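Local structure of alpha-L-rhamnosidase (6GSZ) at residues 427-432 against 803-808; 809-814 against 833-838; 448-453 against 483-488. The protein probably hydrolyses terminal non-reducing alpha-L-rhamnose residues in alpha-L-rhamnosides, as a calcium-binding glycoside hydrolase of several domains. All coordinates share one frame; numbering follows the deposited sequence.

Interaction 1 (427-432 against 803-808); sequences ERTGYF and TKFLTP
Thr429, just before strand 430-432, meets Leu806 where the axes of the short strands 430-432 and 803-807 come within 4.7 Å, antiparallel at 179°. The start of the six-hairpin glycosidase family region is thus paired with a sequence-distant strand of the C-terminal domain's region. Three backbone bonds hold the edge: Leu806 N donates to Thr429 O (2.8 Å), while Tyr431 and Lys804 exchange N-H and C=O both ways. Followed outward, Thr429 first brings CB to 3.9 Å from Phe805 CE1. There the chain forks. With chi1 at 54°, OG1 lies between the backbone N and carbonyl carbon, alongside the phenylalanine and 3.7 Å from CE1, though its hydrogen bond goes to Phe483 O. CG2 lies over the Leu806 backbone, 3.7 Å from its O and 4.0 Å from its CB. Thr803 OG1 lies at the Phe432 ring edge, 3.3 Å from CD1. Arg428 curls back and grips Gly430 O with NE and NH1, one guanidinium face covered by Tyr431 CE2. In the five-stranded antiparallel sheet, strand 430-434 forms one edge and 800-807 lies between it and 810-819; Phe432 touches helix 437-453, and Phe805 stacks on Phe483 at the end of helix 471-484.

Interaction 2 (809-814 against 833-838); sequences YGMAST and VAEVPP
Ser813 and Glu835 pair through both backbone and side chain in the antiparallel beta hairpin of strands 810-819 and 828-836, part of the five-stranded antiparallel sheet in the rhamnosidase C-terminal domain region. Ser813 OG donates to Glu835 OE1 at 2.7 Å, onto that oxygen's anti lone pair, the one turned away from OE2. Beneath this bridge the same residues form a hydrogen-bonded antiparallel pair: Glu835 N reaches Ser813 O at 2.9 Å, and Ser813 N returns a bond to Glu835 O. The glutamate can lie across its neighbour because its chain is extended, with CG opposite the backbone N (chi1 -178°) and the carboxylate carried over the strand 810-814.

Two waters widen the polar seam. One donates to Met811 O and, more distantly, to Glu835 OE2, so each carboxylate oxygen has a partner. The other donates to Ser813 OG and to Val833 O, which makes the serine hydroxyl donor to the carboxylate and acceptor from water at once. Outside this network the Met811 side chain crosses the glutamate obliquely, its CG 3.7 Å from OE1.

Toward the open end of the hairpin the regular pairing gives way to proline packing. Pro837 lays its CB 3.6 Å from Gly810 C and its CD 4.1 Å from Ala812 CB. The positive phi of Gly810 (132°) is open mainly to glycine and lets Pro837 CB lie close to the chain. The face bearing Ala812 and Thr814 packs on strand 787-790, through Ile788 and Ile790. Last in line, Tyr809 sets its CB 3.6 Å from Pro838 O.

Interaction 3 (448-453 against 483-488); sequences WSMRGN and FIYDTA. With CA (calcium ion), chain K.
Arg451 and Tyr485 supply the polar bond across this contact, between the C-terminal part of helix 437-453 and the turn that follows helix 471-484. Both helices belong to the six-hairpin glycosidase domain, where the contact joins two helices of the helical barrel. Arg451 NE donates to Tyr485 OH at 2.9 Å, nearly straight at 168°, and the hydroxyl lies in the guanidinium plane. The two side chains cross at about a right angle with their planes 58° apart, which excludes a face-to-face stack. An arginine chain extended from CG to NE carries the donor out from its helix to the end of the tyrosine.

Alongside, Met450 supplies the apolar half. Its chain is extended, with CG opposite the backbone N (chi1 175°), and slides past Tyr485 in the opposite direction. SD lies at the ring edge, 5.1 Å from the centroid, in a Met-aromatic contact, and also meets Ile484 CB at 3.9 Å. CE reaches on to Thr487 CG2, 3.6 Å away.

In the next shell, Trp448 lies under the arginine, NH1 3.3 Å above one face of its ring, offset toward the rim, which would limit its movement. Thr487 OG1 is tied to Asn482, and Tyr485 also touches Leu447 and His423. The CB of Asp486 points away from segment 448-453. Its OD1 caps the following helix by accepting from Ala488 N, while OD2 binds calcium at 2.3 Å in a shell that includes three waters.

The bond through NE fixes the guanidinium, whose positive charge would be expected to polarise the phenol and perhaps lower its pKa somewhat.

Interactions 1 and 2 are consecutive parts of one antiparallel sheet, their centres 10 Å apart. Strands 800-807 and 810-819 are neighbours there, with Phe805 O 2.8 Å from Ala812 N and Thr803 O 2.9 Å from Thr814 N. Interaction 3 joins interaction 1 from the helical side, centres 11 Å apart: Thr429 N lies 2.9 Å from Ile484 O. Interactions 2 and 3 do not touch, their nearest atoms about 7 Å apart. Glu427 and Pro808 of interaction 1 and Asp486 of interaction 3 line the same 2-(2-methoxyethoxy)ethanol pocket, near the calcium bound by Asp486. None of the three contacts includes a residue of the glucose-binding pocket.

Interaction 1 (427-432 against 803-808)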
loop_
_atom_site.group_PDB
_atom_site.type_symbol
_atom_site.label_atom_id
_atom_site.label_comp_id
_atom_site.label_asym_id
_atom_site.label_seq_id
_atom_site.Cartn_x
_atom_site.Cartn_y
_atom_site.Cartn_z
ATOM N N GLU A 427 -6.142 -7.489 1.634
ATOM C CA GLU A 427 -6.901 -8.528 0.935
ATOM C C GLU A 427 -6.737 -8.331 -0.579
ATOM O O GLU A 427 -6.986 -7.233 -1.086
ATOM C CB GLU A 427 -8.369 -8.445 1.318
ATOM C CG GLU A 427 -9.196 -9.545 0.706
ATOM C CD GLU A 427 -10.649 -9.576 1.164
ATOM O OE1 GLU A 427 -11.173 -8.528 1.646
ATOM O OE2 GLU A 427 -11.257 -10.672 1.060
ATOM N N ARG A 428 -6.282 -9.367 -1.266
ATOM C CA ARG A 428 -6.191 -9.356 -2.714
ATOM C C ARG A 428 -7.593 -9.307 -3.341
ATOM O O ARG A 428 -8.488 -10.076 -2.949
ATOM C CB ARG A 428 -5.465 -10.606 -3.215
ATOM C CG ARG A 428 -5.211 -10.646 -4.709
ATOM C CD ARG A 428 -4.179 -9.641 -5.187
ATOM N NE ARG A 428 -4.114 -9.668 -6.647
ATOM C CZ ARG A 428 -3.488 -10.578 -7.376
ATOM N NH1 ARG A 428 -3.552 -10.532 -8.715
ATOM N NH2 ARG A 428 -2.752 -11.500 -6.744
ATOM N N THR A 429 -7.747 -8.387 -4.302
ATOM C CA THR A 429 -9.046 -8.173 -4.946
ATOM C C THR A 429 -8.991 -8.255 -6.470
ATOM O O THR A 429 -10.057 -8.539 -7.064
ATOM C CB THR A 429 -9.668 -6.832 -4.528
ATOM O OG1 THR A 429 -8.761 -5.757 -4.762
ATOM C CG2 THR A 429 -10.097 -6.827 -3.080
ATOM N N GLY A 430 -7.900 -7.933 -7.136
ATOM C CA GLY A 430 -7.928 -7.744 -8.583
ATOM C C GLY A 430 -6.928 -8.595 -9.321
ATOM O O GLY A 430 -5.769 -8.723 -8.878
ATOM N N TYR A 431 -7.355 -9.166 -10.450
ATOM C CA TYR A 431 -6.595 -10.148 -11.201
ATOM C C TYR A 431 -6.733 -9.837 -12.690
ATOM O O TYR A 431 -7.823 -9.454 -13.138
ATOM C CB TYR A 431 -7.090 -11.563 -10.926
ATOM C CG TYR A 431 -7.159 -11.968 -9.475
ATOM C CD1 TYR A 431 -8.215 -11.565 -8.669
ATOM C CD2 TYR A 431 -6.144 -12.705 -8.893
ATOM C CE1 TYR A 431 -8.305 -11.930 -7.341
ATOM C CE2 TYR A 431 -6.206 -13.065 -7.547
ATOM C CZ TYR A 431 -7.272 -12.653 -6.773
ATOM O OH TYR A 431 -7.363 -13.009 -5.464
ATOM N N PHE A 432 -5.688 -10.143 -13.459
ATOM C CA PHE A 432 -5.710 -9.914 -14.887
ATOM C C PHE A 432 -4.744 -10.872 -15.584
ATOM O O PHE A 432 -3.566 -10.970 -15.181
ATOM C CB PHE A 432 -5.329 -8.460 -15.207
ATOM C CG PHE A 432 -5.145 -8.204 -16.682
ATOM C CD1 PHE A 432 -6.219 -7.868 -17.510
ATOM C CD2 PHE A 432 -3.910 -8.411 -17.266
ATOM C CE1 PHE A 432 -6.026 -7.678 -18.877
ATOM C CE2 PHE A 432 -3.736 -8.225 -18.635
ATOM C CZ PHE A 432 -4.787 -7.851 -19.439
ATOM N N THR A 803 -10.333 -10.932 -16.462
ATOM C CA THR A 803 -10.154 -9.936 -15.430
ATOM C C THR A 803 -11.173 -10.206 -14.334
ATOM O O THR A 803 -12.332 -10.386 -14.628
ATOM C CB THR A 803 -10.309 -8.521 -16.024
ATOM O OG1 THR A 803 -9.509 -8.405 -17.217
ATOM C CG2 THR A 803 -9.954 -7.442 -15.015
ATOM N N LYS A 804 -10.763 -10.121 -13.061
ATOM C CA LYS A 804 -11.618 -10.339 -11.931
ATOM C C LYS A 804 -11.388 -9.213 -10.920
ATOM O O LYS A 804 -10.229 -8.827 -10.689
ATOM C CB LYS A 804 -11.307 -11.688 -11.249
ATOM C CG LYS A 804 -11.399 -12.915 -12.135
ATOM C CD LYS A 804 -11.220 -14.214 -11.377
ATOM C CE LYS A 804 -11.175 -15.400 -12.315
ATOM N NZ LYS A 804 -10.847 -16.668 -11.616
ATOM N N PHE A 805 -12.455 -8.770 -10.267
ATOM C CA PHE A 805 -12.373 -7.755 -9.241
ATOM C C PHE A 805 -13.375 -8.044 -8.138
ATOM O O PHE A 805 -14.594 -8.068 -8.386
ATOM C CB PHE A 805 -12.576 -6.342 -9.798
ATOM C CG PHE A 805 -12.517 -5.284 -8.741
ATOM C CD1 PHE A 805 -11.365 -5.141 -7.979
ATOM C CD2 PHE A 805 -13.596 -4.484 -8.462
ATOM C CE1 PHE A 805 -11.316 -4.216 -6.959
ATOM C CE2 PHE A 805 -13.550 -3.558 -7.442
ATOM C CZ PHE A 805 -12.406 -3.454 -6.657
ATOM N N LEU A 806 -12.845 -8.212 -6.912
ATOM C CA LEU A 806 -13.677 -8.425 -5.740
ATOM C C LEU A 806 -14.147 -7.085 -5.194
ATOM O O LEU A 806 -13.481 -6.414 -4.432
ATOM C CB LEU A 806 -12.893 -9.220 -4.706
ATOM C CG LEU A 806 -13.678 -9.735 -3.508
ATOM C CD1 LEU A 806 -14.778 -10.696 -3.942
ATOM C CD2 LEU A 806 -12.712 -10.423 -2.556
ATOM N N THR A 807 -15.304 -6.670 -5.683
ATOM C CA THR A 807 -15.960 -5.460 -5.274
ATOM C C THR A 807 -16.397 -5.579 -3.819
ATOM O O THR A 807 -16.457 -6.702 -3.280
ATOM C CB THR A 807 -17.218 -5.150 -6.115
ATOM O OG1 THR A 807 -18.312 -5.949 -5.668
ATOM C CG2 THR A 807 -17.034 -5.280 -7.608
ATOM N N PRO A 808 -16.783 -4.451 -3.180
ATOM C CA PRO A 808 -17.428 -4.517 -1.876
ATOM C C PRO A 808 -18.709 -5.368 -1.770
ATOM O O PRO A 808 -19.179 -5.635 -0.665
ATOM C CB PRO A 808 -17.695 -3.029 -1.584
ATOM C CG PRO A 808 -16.666 -2.247 -2.373
ATOM C CD PRO A 808 -16.594 -3.064 -3.643
#

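Interaction 2 (809-814 against 833-838)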
loop_
_atom_site.group_PDB
_atom_site.type_symbol
_atom_site.label_atom_id
_atom_site.label_comp_id
_atom_site.label_asym_id
_atom_site.label_seq_id
_atom_site.Cartn_x
_atom_site.Cartn_y
_atom_site.Cartn_z
ATOM N N TYR A 809 -19.254 -5.790 -2.920
ATOM C CA TYR A 809 -20.477 -6.594 -3.022
ATOM C C TYR A 809 -20.208 -8.073 -3.328
ATOM O O TYR A 809 -21.138 -8.908 -3.193
ATOM C CB TYR A 809 -21.402 -6.016 -4.090
ATOM C CG TYR A 809 -21.795 -4.609 -3.746
ATOM C CD1 TYR A 809 -22.923 -4.367 -2.973
ATOM C CD2 TYR A 809 -21.037 -3.520 -4.155
ATOM C CE1 TYR A 809 -23.252 -3.089 -2.557
ATOM C CE2 TYR A 809 -21.347 -2.236 -3.762
ATOM C CZ TYR A 809 -22.460 -2.011 -2.954
ATOM O OH TYR A 809 -22.780 -0.760 -2.510
ATOM N N GLY A 810 -19.007 -8.396 -3.810
ATOM C CA GLY A 810 -18.713 -9.697 -4.347
ATOM C C GLY A 810 -18.015 -9.602 -5.696
ATOM O O GLY A 810 -17.652 -8.500 -6.179
ATOM N N MET A 811 -17.752 -10.767 -6.288
ATOM C CA MET A 811 -16.902 -10.823 -7.462
ATOM C C MET A 811 -17.595 -10.267 -8.709
ATOM O O MET A 811 -18.745 -10.636 -9.030
ATOM C CB MET A 811 -16.465 -12.260 -7.736
ATOM C CG MET A 811 -15.356 -12.362 -8.761
ATOM S SD MET A 811 -13.801 -11.607 -8.224
ATOM C CE MET A 811 -13.407 -12.703 -6.874
ATOM N N ALA A 812 -16.892 -9.354 -9.394
ATOM C CA ALA A 812 -17.194 -8.957 -10.758
ATOM C C ALA A 812 -16.119 -9.535 -11.671
ATOM O O ALA A 812 -14.959 -9.635 -11.269
ATOM C CB ALA A 812 -17.233 -7.458 -10.909
ATOM N N SER A 813 -16.458 -9.917 -12.895
ATOM C CA SER A 813 -15.410 -10.436 -13.774
ATOM C C SER A 813 -15.823 -10.298 -15.219
ATOM O O SER A 813 -17.032 -10.286 -15.538
ATOM C CB SER A 813 -15.061 -11.879 -13.479
ATOM O OG SER A 813 -16.116 -12.769 -13.787
ATOM N N THR A 814 -14.812 -10.300 -16.089
ATOM C CA THR A 814 -15.009 -10.454 -17.521
ATOM C C THR A 814 -14.074 -11.557 -18.019
ATOM O O THR A 814 -12.927 -11.685 -17.608
ATOM C CB THR A 814 -14.747 -9.151 -18.283
ATOM O OG1 THR A 814 -13.398 -8.734 -18.025
ATOM C CG2 THR A 814 -15.715 -8.072 -17.866
ATOM N N VAL A 833 -18.281 -13.355 -21.254
ATOM C CA VAL A 833 -18.963 -13.767 -20.052
ATOM C C VAL A 833 -18.675 -12.727 -18.976
ATOM O O VAL A 833 -17.499 -12.499 -18.636
ATOM C CB VAL A 833 -18.506 -15.162 -19.603
ATOM C CG1 VAL A 833 -19.171 -15.592 -18.299
ATOM C CG2 VAL A 833 -18.775 -16.192 -20.693
ATOM N N ALA A 834 -19.735 -12.095 -18.462
ATOM C CA ALA A 834 -19.626 -11.028 -17.483
ATOM C C ALA A 834 -20.353 -11.476 -16.216
ATOM O O ALA A 834 -21.498 -11.880 -16.269
ATOM C CB ALA A 834 -20.237 -9.764 -18.013
ATOM N N GLU A 835 -19.635 -11.439 -15.100
ATOM C CA GLU A 835 -20.183 -11.752 -13.789
ATOM C C GLU A 835 -20.415 -10.450 -13.031
ATOM O O GLU A 835 -19.495 -9.634 -12.939
ATOM C CB GLU A 835 -19.166 -12.602 -13.054
ATOM C CG GLU A 835 -19.551 -13.065 -11.696
ATOM C CD GLU A 835 -18.432 -13.876 -11.032
ATOM O OE1 GLU A 835 -17.247 -13.890 -11.571
ATOM O OE2 GLU A 835 -18.729 -14.496 -9.993
ATOM N N VAL A 836 -21.635 -10.268 -12.539
ATOM C CA VAL A 836 -22.093 -9.055 -11.845
ATOM C C VAL A 836 -22.557 -9.494 -10.469
ATOM O O VAL A 836 -23.402 -10.372 -10.355
ATOM C CB VAL A 836 -23.195 -8.336 -12.644
ATOM C CG1 VAL A 836 -23.802 -7.134 -11.919
ATOM C CG2 VAL A 836 -22.653 -7.935 -14.008
ATOM N N PRO A 837 -21.990 -8.945 -9.371
ATOM C CA PRO A 837 -22.333 -9.465 -8.061
ATOM C C PRO A 837 -23.709 -9.071 -7.553
ATOM O O PRO A 837 -24.300 -8.048 -7.975
ATOM C CB PRO A 837 -21.204 -8.924 -7.152
ATOM C CG PRO A 837 -20.721 -7.673 -7.869
ATOM C CD PRO A 837 -20.956 -7.904 -9.343
ATOM N N PRO A 838 -24.232 -9.876 -6.594
ATOM C CA PRO A 838 -25.482 -9.554 -5.929
ATOM C C PRO A 838 -25.468 -8.097 -5.449
ATOM O O PRO A 838 -24.476 -7.607 -4.915
ATOM C CB PRO A 838 -25.570 -10.578 -4.784
ATOM C CG PRO A 838 -24.742 -11.740 -5.273
ATOM C CD PRO A 838 -23.618 -11.107 -6.052
HETATM O O HOH W 1 -20.587 -12.473 -8.370
HETATM O O HOH W 2 -16.489 -13.728 -16.260
#

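Interaction 3 (448-453 against 483-488)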
loop_
_atom_site.group_PDB
_atom_site.type_symbol
_atom_site.label_atom_id
_atom_site.label_comp_id
_atom_site.label_asym_id
_atom_site.label_seq_id
_atom_site.Cartn_x
_atom_site.Cartn_y
_atom_site.Cartn_z
ATOM N N TRP A 448 3.809 -7.334 -8.296
ATOM C CA TRP A 448 4.970 -7.443 -7.446
ATOM C C TRP A 448 5.533 -6.076 -7.027
ATOM O O TRP A 448 6.070 -5.980 -5.893
ATOM C CB TRP A 448 6.044 -8.320 -8.105
ATOM C CG TRP A 448 5.765 -9.778 -7.937
ATOM C CD1 TRP A 448 5.257 -10.639 -8.869
ATOM C CD2 TRP A 448 6.051 -10.595 -6.780
ATOM N NE1 TRP A 448 5.163 -11.898 -8.355
ATOM C CE2 TRP A 448 5.723 -11.926 -7.108
ATOM C CE3 TRP A 448 6.649 -10.357 -5.532
ATOM C CZ2 TRP A 448 5.846 -12.985 -6.206
ATOM C CZ3 TRP A 448 6.822 -11.402 -4.657
ATOM C CH2 TRP A 448 6.415 -12.697 -4.982
ATOM N N SER A 449 5.493 -5.058 -7.900
ATOM C CA SER A 449 5.912 -3.729 -7.492
ATOM C C SER A 449 4.979 -3.145 -6.416
ATOM O O SER A 449 5.415 -2.396 -5.509
ATOM C CB SER A 449 6.134 -2.790 -8.643
ATOM O OG SER A 449 7.339 -3.094 -9.313
ATOM N N MET A 450 3.680 -3.433 -6.514
ATOM C CA MET A 450 2.760 -3.019 -5.490
ATOM C C MET A 450 3.101 -3.715 -4.153
ATOM O O MET A 450 3.141 -3.048 -3.092
ATOM C CB MET A 450 1.298 -3.245 -5.902
ATOM C CG MET A 450 0.318 -2.920 -4.756
ATOM S SD MET A 450 -1.318 -2.761 -5.338
ATOM C CE MET A 450 -2.051 -2.216 -3.791
ATOM N N ARG A 451 3.255 -5.031 -4.214
ATOM C CA ARG A 451 3.620 -5.767 -3.000
ATOM C C ARG A 451 4.899 -5.207 -2.357
ATOM O O ARG A 451 4.979 -5.081 -1.126
ATOM C CB ARG A 451 3.836 -7.242 -3.327
ATOM C CG ARG A 451 2.564 -7.986 -3.667
ATOM C CD ARG A 451 2.862 -9.344 -4.263
ATOM N NE ARG A 451 1.662 -10.113 -4.470
ATOM C CZ ARG A 451 1.618 -11.292 -5.112
ATOM N NH1 ARG A 451 2.682 -11.730 -5.788
ATOM N NH2 ARG A 451 0.484 -11.982 -5.107
ATOM N N GLY A 452 5.880 -4.814 -3.170
ATOM C CA GLY A 452 7.109 -4.401 -2.607
ATOM C C GLY A 452 7.035 -3.048 -1.895
ATOM O O GLY A 452 7.860 -2.746 -1.014
ATOM N N ASN A 453 6.085 -2.217 -2.324
ATOM C CA ASN A 453 6.003 -0.829 -1.957
ATOM C C ASN A 453 4.742 -0.460 -1.157
ATOM O O ASN A 453 4.554 0.732 -0.842
ATOM C CB ASN A 453 6.124 0.037 -3.190
ATOM C CG ASN A 453 7.526 0.034 -3.747
ATOM O OD1 ASN A 453 8.441 0.576 -3.096
ATOM N ND2 ASN A 453 7.729 -0.572 -4.919
ATOM N N PHE A 483 -7.533 -1.379 -7.277
ATOM C CA PHE A 483 -8.138 -2.508 -7.938
ATOM C C PHE A 483 -7.441 -3.812 -7.518
ATOM O O PHE A 483 -8.080 -4.869 -7.310
ATOM C CB PHE A 483 -8.023 -2.318 -9.453
ATOM C CG PHE A 483 -8.706 -3.363 -10.295
ATOM C CD1 PHE A 483 -8.069 -4.540 -10.643
ATOM C CD2 PHE A 483 -9.984 -3.145 -10.802
ATOM C CE1 PHE A 483 -8.685 -5.485 -11.463
ATOM C CE2 PHE A 483 -10.581 -4.063 -11.667
ATOM C CZ PHE A 483 -9.936 -5.239 -11.984
ATOM N N ILE A 484 -6.105 -3.772 -7.402
ATOM C CA ILE A 484 -5.357 -5.025 -7.151
ATOM C C ILE A 484 -5.559 -5.536 -5.717
ATOM O O ILE A 484 -5.714 -6.736 -5.521
ATOM C CB ILE A 484 -3.872 -4.851 -7.505
ATOM C CG1 ILE A 484 -3.700 -4.417 -8.969
ATOM C CG2 ILE A 484 -3.081 -6.110 -7.186
ATOM C CD1 ILE A 484 -2.284 -4.194 -9.362
ATOM N N TYR A 485 -5.551 -4.599 -4.749
ATOM C CA TYR A 485 -5.749 -4.948 -3.348
ATOM C C TYR A 485 -6.730 -3.965 -2.719
ATOM O O TYR A 485 -6.879 -2.843 -3.189
ATOM C CB TYR A 485 -4.438 -4.842 -2.558
ATOM C CG TYR A 485 -3.439 -5.978 -2.701
ATOM C CD1 TYR A 485 -3.538 -7.111 -1.900
ATOM C CD2 TYR A 485 -2.411 -5.942 -3.631
ATOM C CE1 TYR A 485 -2.626 -8.155 -2.008
ATOM C CE2 TYR A 485 -1.501 -6.977 -3.748
ATOM C CZ TYR A 485 -1.614 -8.098 -2.942
ATOM O OH TYR A 485 -0.718 -9.143 -3.044
ATOM N N ASP A 486 -7.374 -4.395 -1.627
ATOM C CA ASP A 486 -8.204 -3.535 -0.808
ATOM C C ASP A 486 -7.287 -2.653 0.056
ATOM O O ASP A 486 -6.772 -3.068 1.106
ATOM C CB ASP A 486 -9.191 -4.344 0.017
ATOM C CG ASP A 486 -10.153 -3.485 0.823
ATOM O OD1 ASP A 486 -9.841 -2.296 1.092
ATOM O OD2 ASP A 486 -11.289 -3.999 1.065
ATOM N N THR A 487 -7.023 -1.451 -0.474
ATOM C CA THR A 487 -6.119 -0.487 0.127
ATOM C C THR A 487 -6.805 0.506 1.057
ATOM O O THR A 487 -6.140 1.430 1.539
ATOM C CB THR A 487 -5.504 0.353 -0.986
ATOM O OG1 THR A 487 -6.612 0.878 -1.705
ATOM C CG2 THR A 487 -4.654 -0.480 -1.931
ATOM N N ALA A 488 -8.117 0.336 1.309
ATOM C CA ALA A 488 -8.868 1.405 1.944
ATOM C C ALA A 488 -8.306 1.769 3.339
ATOM O O ALA A 488 -8.093 2.969 3.609
ATOM C CB ALA A 488 -10.337 1.044 1.988
HETATM CA CA CA K . -13.421 -3.801 1.814
HETATM O O HOH W 3 -12.444 -1.857 2.386
HETATM O O HOH W 4 -13.740 -3.970 -0.639
HETATM O O HOH W 5 -14.997 -5.609 1.524
#